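Glutathione S-transferase (Legionella pneumophila subsp. pneumophila str. Philadelphia 1, PDB 3NIV) probably acts as a zeta-class glutathione transferase with maleylacetoacetate isomerase activity. Local coordinates at residues A[16-21]-A[207-212]; A[21-26]-A[201-206]. All coordinates share one frame; numbering follows the deposited sequence.

Both contacts illustrate how a two-domain glutathione transferase fastens the end of its chain back onto its beginning. Each uses helix 12-23 of the thioredoxin-like domain, and they share L21; the partners, helices 202-205 and 209-212, follow one another in the chain. Contact 1 is buried and polar at its heart: R18 reaches out to a single backbone carbonyl of the 207-212 segment. Contact 2 lies at the surface, where the same helix ends, the two centres about 8 Å apart, and relies largely on apolar packing of CB of N22 and the side chain of L23 against the small A203, with F204 beside it. The two merge where CD1 of I19 packs on CD2 of F204 at 3.5 Å, joining the buried zone to the outer one.

Contact 1 (A[16-21]-A[207-212])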
ATOM      1  N   ARG A  16      -2.248  -5.029  12.460  1.00 28.75           N
ATOM      2  CA  ARG A  16      -2.517  -3.599  12.267  1.00 30.03           C
ATOM      3  C   ARG A  16      -3.958  -3.245  12.587  1.00 29.08           C
ATOM      4  O   ARG A  16      -4.234  -2.335  13.370  1.00 29.29           O
ATOM      5  CB  ARG A  16      -2.285  -3.197  10.820  1.00 28.13           C
ATOM      6  CG  ARG A  16      -0.935  -3.514  10.295  1.00 27.68           C
ATOM      7  CD  ARG A  16      -0.956  -3.402   8.790  1.00 24.42           C
ATOM      8  NE  ARG A  16       0.311  -3.862   8.252  1.00 29.46           N
ATOM      9  CZ  ARG A  16       0.541  -4.044   6.965  1.00 26.40           C
ATOM     10  NH1 ARG A  16      -0.426  -3.798   6.098  1.00 25.69           N
ATOM     11  NH2 ARG A  16       1.731  -4.468   6.557  1.00 24.75           N
ATOM     12  N   VAL A  17      -4.882  -3.944  11.944  1.00 26.24           N
ATOM     13  CA  VAL A  17      -6.282  -3.674  12.178  1.00 27.04           C
ATOM     14  C   VAL A  17      -6.624  -3.797  13.653  1.00 26.86           C
ATOM     15  O   VAL A  17      -7.289  -2.936  14.201  1.00 31.18           O
ATOM     16  CB  VAL A  17      -7.190  -4.583  11.356  1.00 26.56           C
ATOM     17  CG1 VAL A  17      -8.642  -4.221  11.611  1.00 26.59           C
ATOM     18  CG2 VAL A  17      -6.871  -4.436   9.884  1.00 28.06           C
ATOM     19  N   ARG A  18      -6.163  -4.861  14.297  1.00 30.32           N
ATOM     20  CA  ARG A  18      -6.467  -5.062  15.712  1.00 31.04           C
ATOM     21  C   ARG A  18      -6.005  -3.898  16.582  1.00 31.12           C
ATOM     22  O   ARG A  18      -6.766  -3.428  17.428  1.00 32.40           O
ATOM     23  CB  ARG A  18      -5.944  -6.409  16.222  1.00 31.81           C
ATOM     24  CG  ARG A  18      -6.742  -7.600  15.671  1.00 33.81           C
ATOM     25  CD  ARG A  18      -6.441  -8.891  16.411  1.00 30.56           C
ATOM     26  NE  ARG A  18      -5.009  -9.101  16.554  1.00 30.96           N
ATOM     27  CZ  ARG A  18      -4.269  -9.822  15.720  1.00 33.34           C
ATOM     28  NH1 ARG A  18      -4.831 -10.420  14.675  1.00 31.70           N
ATOM     29  NH2 ARG A  18      -2.965  -9.960  15.942  1.00 34.36           N
ATOM     30  N   ILE A  19      -4.780  -3.417  16.359  1.00 30.41           N
ATOM     31  CA  ILE A  19      -4.287  -2.220  17.050  1.00 30.32           C
ATOM     32  C   ILE A  19      -5.164  -0.985  16.787  1.00 32.92           C
ATOM     33  O   ILE A  19      -5.561  -0.275  17.713  1.00 32.87           O
ATOM     34  CB  ILE A  19      -2.849  -1.860  16.624  1.00 29.51           C
ATOM     35  CG1 ILE A  19      -1.940  -3.096  16.659  1.00 26.12           C
ATOM     36  CG2 ILE A  19      -2.318  -0.695  17.478  1.00 29.93           C
ATOM     37  CD1 ILE A  19      -0.460  -2.792  16.548  1.00 23.37           C
ATOM     38  N   ALA A  20      -5.443  -0.727  15.513  1.00 31.75           N
ATOM     39  CA  ALA A  20      -6.247   0.422  15.127  1.00 32.72           C
ATOM     40  C   ALA A  20      -7.588   0.421  15.849  1.00 34.71           C
ATOM     41  O   ALA A  20      -8.054   1.464  16.307  1.00 34.13           O
ATOM     42  CB  ALA A  20      -6.458   0.439  13.627  1.00 27.36           C
ATOM     43  N   LEU A  21      -8.211  -0.750  15.935  1.00 29.96           N
ATOM     44  CA  LEU A  21      -9.520  -0.847  16.567  1.00 32.89           C
ATOM     45  C   LEU A  21      -9.450  -0.534  18.060  1.00 34.54           C
ATOM     46  O   LEU A  21     -10.380   0.035  18.630  1.00 39.67           O
ATOM     47  CB  LEU A  21     -10.146  -2.225  16.319  1.00 32.34           C
ATOM     48  CG  LEU A  21     -10.711  -2.443  14.909  1.00 35.99           C
ATOM     49  CD1 LEU A  21     -11.055  -3.907  14.625  1.00 33.11           C
ATOM     50  CD2 LEU A  21     -11.924  -1.559  14.683  1.00 32.21           C
ATOM     51  N   ALA A 207      -3.523  -6.728  21.206  1.00 39.43           N
ATOM     52  CA  ALA A 207      -3.738  -7.015  19.797  1.00 33.61           C
ATOM     53  C   ALA A 207      -2.689  -7.990  19.277  1.00 34.26           C
ATOM     54  O   ALA A 207      -2.776  -8.461  18.140  1.00 35.40           O
ATOM     55  CB  ALA A 207      -3.695  -5.734  18.995  1.00 33.86           C
ATOM     56  N   ALA A 208      -1.690  -8.275  20.106  1.00 31.98           N
ATOM     57  CA  ALA A 208      -0.617  -9.192  19.727  1.00 33.16           C
ATOM     58  C   ALA A 208      -1.202 -10.547  19.403  1.00 30.97           C
ATOM     59  O   ALA A 208      -2.222 -10.926  19.971  1.00 33.25           O
ATOM     60  CB  ALA A 208       0.400  -9.318  20.855  1.00 33.21           C
ATOM     61  N   PRO A 209      -0.565 -11.277  18.480  1.00 30.71           N
ATOM     62  CA  PRO A 209      -1.020 -12.619  18.104  1.00 36.13           C
ATOM     63  C   PRO A 209      -1.077 -13.562  19.303  1.00 37.00           C
ATOM     64  O   PRO A 209      -1.977 -14.395  19.377  1.00 35.22           O
ATOM     65  CB  PRO A 209       0.049 -13.083  17.109  1.00 37.33           C
ATOM     66  CG  PRO A 209       0.590 -11.825  16.534  1.00 31.94           C
ATOM     67  CD  PRO A 209       0.584 -10.841  17.668  1.00 31.86           C
ATOM     68  N   GLU A 210      -0.135 -13.414  20.233  1.00 39.04           N
ATOM     69  CA  GLU A 210      -0.075 -14.265  21.417  1.00 38.39           C
ATOM     70  C   GLU A 210      -1.295 -14.035  22.289  1.00 38.70           C
ATOM     71  O   GLU A 210      -1.798 -14.960  22.925  1.00 40.74           O
ATOM     72  CB  GLU A 210       1.202 -13.993  22.217  1.00 35.87           C
ATOM     73  CG  GLU A 210       2.478 -14.468  21.533  1.00 33.10           C
ATOM     74  CD  GLU A 210       2.663 -13.857  20.147  1.00 40.98           C
ATOM     75  OE1 GLU A 210       2.313 -12.659  19.967  1.00 35.14           O
ATOM     76  OE2 GLU A 210       3.164 -14.575  19.245  1.00 37.38           O
ATOM     77  N   ALA A 211      -1.775 -12.800  22.317  1.00 33.31           N
ATOM     78  CA  ALA A 211      -2.954 -12.479  23.101  1.00 34.73           C
ATOM     79  C   ALA A 211      -4.176 -13.246  22.594  1.00 38.35           C
ATOM     80  O   ALA A 211      -5.091 -13.559  23.362  1.00 37.23           O
ATOM     81  CB  ALA A 211      -3.214 -10.986  23.067  1.00 34.40           C
ATOM     82  N   ILE A 212      -4.177 -13.558  21.301  1.00 36.42           N
ATOM     83  CA  ILE A 212      -5.308 -14.222  20.663  1.00 36.13           C
ATOM     84  C   ILE A 212      -5.519 -15.638  21.196  1.00 35.99           C
ATOM     85  O   ILE A 212      -6.646 -16.036  21.485  1.00 38.36           O
ATOM     86  CB  ILE A 212      -5.154 -14.248  19.112  1.00 39.94           C
ATOM     87  CG1 ILE A 212      -5.570 -12.907  18.490  1.00 38.54           C
ATOM     88  CG2 ILE A 212      -6.006 -15.346  18.513  1.00 39.60           C
ATOM     89  CD1 ILE A 212      -5.115 -11.679  19.266  1.00 38.34           C
TER
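The interface between the thioredoxin-like domain and the helical C-terminal domain of the glutathione transferase fold is crossed here by one arginine, R18, which reaches from helix 12-23 to the carbonyl of A207. This two-donor grip on one oxygen is a good example of how a side chain can hold a loop through its backbone. The guanidinium approaches side-on, and its two donors converge on one acceptor: NE of R18 lies 2.8 Å from O of A207, and NH2 of R18 lies 2.7 Å from that same oxygen. Because the oxygen sits practically in the guanidinium plane, both N-H bonds share it with similar bends, 141° at NE and 146° at NH2. The bend in the arginine chain at chi3 (-48°) turns the group into this position. Its remaining nitrogen, NH1, forms a salt bridge with D7 of strand 5-7, so the flat group links sheet, helix and C-terminal segment, and its rotation is fixed from two sides.

Apolar groups fill in around the polar centre. CB of A207 rests 3.6 Å from CB of R18, at the root of the arginine, and also meets CG1 of I19 at 3.9 Å. I212 comes from the opposite direction to cover one guanidinium face, placing its CD1 3.7 Å from NE of R18.

Contact 2 (A[21-26]-A[201-206]); sequences LNLKKI and LPAFHD
With CG anti to the carbonyl carbon (chi1 -78°) and the chain continuing in an extended form (chi2 -177°), L23 carries its two methyl groups across to helix 202-205, where they divide between two partners. CD2 of L23 presses on CB of A203 at 3.5 Å, while CD1 of L23 approaches CE1 of F204 at 4.1 Å, a looser touch made obliquely to the ring. N22 meets the same alanine through its first side-chain carbon: CB of N22 lies 3.6 Å from CB of A203. The alanine methyl is thus shared by two consecutive residues of the helix, and its small size lets the backbones come close, with CA of N22 only 4.9 Å from CA of A203.

This is the place where helix 12-23 of the thioredoxin-like domain comes to its end against the short helix 202-205 of the C-terminal domain. A Schellman motif finishes the former: N of I26 bonds back to O of L21 at 3.0 Å, N of K25 bonds to O of N22, and K25, at the C-prime position, takes positive phi (46°). The turn leads the chain away after L23, so that N22 is left facing the neighbouring helix while L23 reaches it with its methyl ends. Helix 202-205 starts after L201 at its N-cap position, and N of H205 bonds to O of L201 at 2.7 Å. F204 belongs to the more buried side, where its ring also packs on V164 and on I172 of helix 166-180, and the side chain of L23 touches that same helix at V169.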
ATOM      1  N   LEU A  21      -8.211  -0.750  15.935  1.00 29.96           N
ATOM      2  CA  LEU A  21      -9.520  -0.847  16.567  1.00 32.89           C
ATOM      3  C   LEU A  21      -9.450  -0.534  18.060  1.00 34.54           C
ATOM      4  O   LEU A  21     -10.380   0.035  18.630  1.00 39.67           O
ATOM      5  CB  LEU A  21     -10.146  -2.225  16.319  1.00 32.34           C
ATOM      6  CG  LEU A  21     -10.711  -2.443  14.909  1.00 35.99           C
ATOM      7  CD1 LEU A  21     -11.055  -3.907  14.625  1.00 33.11           C
ATOM      8  CD2 LEU A  21     -11.924  -1.559  14.683  1.00 32.21           C
ATOM      9  N   ASN A  22      -8.341  -0.895  18.688  1.00 32.35           N
ATOM     10  CA  ASN A  22      -8.175  -0.642  20.107  1.00 36.44           C
ATOM     11  C   ASN A  22      -7.894   0.827  20.358  1.00 38.68           C
ATOM     12  O   ASN A  22      -8.592   1.470  21.131  1.00 43.75           O
ATOM     13  CB  ASN A  22      -7.049  -1.497  20.689  1.00 33.85           C
ATOM     14  CG  ASN A  22      -7.363  -2.982  20.661  1.00 36.00           C
ATOM     15  OD1 ASN A  22      -6.470  -3.818  20.828  1.00 38.03           O
ATOM     16  ND2 ASN A  22      -8.631  -3.319  20.448  1.00 31.53           N
ATOM     17  N   LEU A  23      -6.865   1.347  19.700  1.00 37.10           N
ATOM     18  CA  LEU A  23      -6.453   2.729  19.881  1.00 39.32           C
ATOM     19  C   LEU A  23      -7.624   3.711  19.892  1.00 43.05           C
ATOM     20  O   LEU A  23      -7.712   4.580  20.767  1.00 49.66           O
ATOM     21  CB  LEU A  23      -5.456   3.119  18.800  1.00 37.54           C
ATOM     22  CG  LEU A  23      -4.059   2.602  19.067  1.00 30.87           C
ATOM     23  CD1 LEU A  23      -3.092   3.080  18.008  1.00 28.13           C
ATOM     24  CD2 LEU A  23      -3.646   3.094  20.429  1.00 36.50           C
ATOM     25  N   LYS A  24      -8.520   3.573  18.927  1.00 39.55           N
ATOM     26  CA  LYS A  24      -9.644   4.493  18.818  1.00 44.58           C
ATOM     27  C   LYS A  24     -10.858   3.927  19.540  1.00 40.48           C
ATOM     28  O   LYS A  24     -11.987   4.343  19.311  1.00 41.68           O
ATOM     29  CB  LYS A  24      -9.955   4.799  17.346  1.00 44.42           C
ATOM     30  N   LYS A  25     -10.602   2.962  20.411  1.00 42.49           N
ATOM     31  CA  LYS A  25     -11.622   2.409  21.299  1.00 45.59           C
ATOM     32  C   LYS A  25     -12.938   2.104  20.599  1.00 45.82           C
ATOM     33  O   LYS A  25     -14.012   2.378  21.132  1.00 47.43           O
ATOM     34  CB  LYS A  25     -11.860   3.340  22.489  1.00 42.80           C
ATOM     35  CG  LYS A  25     -10.637   3.529  23.373  1.00 47.11           C
ATOM     36  CD  LYS A  25     -10.995   4.371  24.595  1.00 58.99           C
ATOM     37  CE  LYS A  25     -10.037   4.133  25.761  1.00 61.54           C
ATOM     38  NZ  LYS A  25     -10.637   4.534  27.080  1.00 60.74           N
ATOM     39  N   ILE A  26     -12.855   1.518  19.414  1.00 44.51           N
ATOM     40  CA  ILE A  26     -14.056   1.124  18.701  1.00 42.59           C
ATOM     41  C   ILE A  26     -14.536  -0.238  19.162  1.00 45.63           C
ATOM     42  O   ILE A  26     -13.782  -1.202  19.155  1.00 45.95           O
ATOM     43  CB  ILE A  26     -13.822   1.043  17.185  1.00 43.73           C
ATOM     44  CG1 ILE A  26     -13.418   2.406  16.626  1.00 43.77           C
ATOM     45  CG2 ILE A  26     -15.072   0.535  16.478  1.00 43.50           C
ATOM     46  CD1 ILE A  26     -11.958   2.687  16.742  1.00 44.92           C
ATOM     47  N   LEU A 201       1.514  -0.342  25.896  1.00 37.30           N
ATOM     48  CA  LEU A 201       0.112   0.046  25.854  1.00 34.64           C
ATOM     49  C   LEU A 201      -0.772  -1.188  25.654  1.00 38.46           C
ATOM     50  O   LEU A 201      -0.435  -2.081  24.875  1.00 36.90           O
ATOM     51  CB  LEU A 201      -0.123   1.047  24.725  1.00 35.64           C
ATOM     52  CG  LEU A 201       0.965   2.103  24.502  1.00 33.74           C
ATOM     53  CD1 LEU A 201       0.784   2.823  23.159  1.00 34.52           C
ATOM     54  CD2 LEU A 201       1.012   3.098  25.644  1.00 37.42           C
ATOM     55  N   PRO A 202      -1.894  -1.253  26.388  1.00 38.61           N
ATOM     56  CA  PRO A 202      -2.898  -2.307  26.238  1.00 36.93           C
ATOM     57  C   PRO A 202      -3.362  -2.442  24.794  1.00 42.55           C
ATOM     58  O   PRO A 202      -3.501  -3.566  24.290  1.00 45.28           O
ATOM     59  CB  PRO A 202      -4.060  -1.796  27.093  1.00 37.75           C
ATOM     60  CG  PRO A 202      -3.422  -0.978  28.125  1.00 31.27           C
ATOM     61  CD  PRO A 202      -2.195  -0.366  27.522  1.00 34.14           C
ATOM     62  N   ALA A 203      -3.611  -1.312  24.135  1.00 40.39           N
ATOM     63  CA  ALA A 203      -4.084  -1.327  22.755  1.00 38.57           C
ATOM     64  C   ALA A 203      -3.140  -2.128  21.863  1.00 37.90           C
ATOM     65  O   ALA A 203      -3.588  -2.911  21.018  1.00 38.16           O
ATOM     66  CB  ALA A 203      -4.265   0.097  22.220  1.00 37.81           C
ATOM     67  N   PHE A 204      -1.837  -1.946  22.054  1.00 34.91           N
ATOM     68  CA  PHE A 204      -0.864  -2.747  21.312  1.00 36.15           C
ATOM     69  C   PHE A 204      -0.769  -4.157  21.875  1.00 36.13           C
ATOM     70  O   PHE A 204      -0.896  -5.143  21.143  1.00 35.76           O
ATOM     71  CB  PHE A 204       0.511  -2.084  21.314  1.00 32.44           C
ATOM     72  CG  PHE A 204       0.624  -0.926  20.364  1.00 32.57           C
ATOM     73  CD1 PHE A 204       0.130   0.317  20.706  1.00 33.44           C
ATOM     74  CD2 PHE A 204       1.213  -1.087  19.121  1.00 31.07           C
ATOM     75  CE1 PHE A 204       0.228   1.385  19.826  1.00 32.93           C
ATOM     76  CE2 PHE A 204       1.313  -0.024  18.235  1.00 28.01           C
ATOM     77  CZ  PHE A 204       0.823   1.209  18.589  1.00 30.97           C
ATOM     78  N   HIS A 205      -0.563  -4.241  23.183  1.00 38.81           N
ATOM     79  CA  HIS A 205      -0.342  -5.512  23.856  1.00 37.86           C
ATOM     80  C   HIS A 205      -1.455  -6.521  23.579  1.00 39.86           C
ATOM     81  O   HIS A 205      -1.187  -7.672  23.225  1.00 38.53           O
ATOM     82  CB  HIS A 205      -0.194  -5.291  25.360  1.00 41.52           C
ATOM     83  CG  HIS A 205       0.240  -6.515  26.104  1.00 41.20           C
ATOM     84  ND1 HIS A 205      -0.619  -7.253  26.887  1.00 44.10           N
ATOM     85  CD2 HIS A 205       1.439  -7.138  26.169  1.00 44.30           C
ATOM     86  CE1 HIS A 205       0.035  -8.274  27.413  1.00 44.27           C
ATOM     87  NE2 HIS A 205       1.286  -8.227  26.994  1.00 43.49           N
ATOM     88  N   ASP A 206      -2.701  -6.077  23.718  1.00 41.00           N
ATOM     89  CA  ASP A 206      -3.863  -6.962  23.600  1.00 40.98           C
ATOM     90  C   ASP A 206      -4.158  -7.393  22.162  1.00 38.36           C
ATOM     91  O   ASP A 206      -4.940  -8.309  21.925  1.00 37.94           O
ATOM     92  CB  ASP A 206      -5.089  -6.283  24.211  1.00 40.03           C
ATOM     93  CG  ASP A 206      -4.849  -5.843  25.650  1.00 46.49           C
ATOM     94  OD1 ASP A 206      -4.058  -6.529  26.346  1.00 40.91           O
ATOM     95  OD2 ASP A 206      -5.438  -4.819  26.079  1.00 41.63           O
TER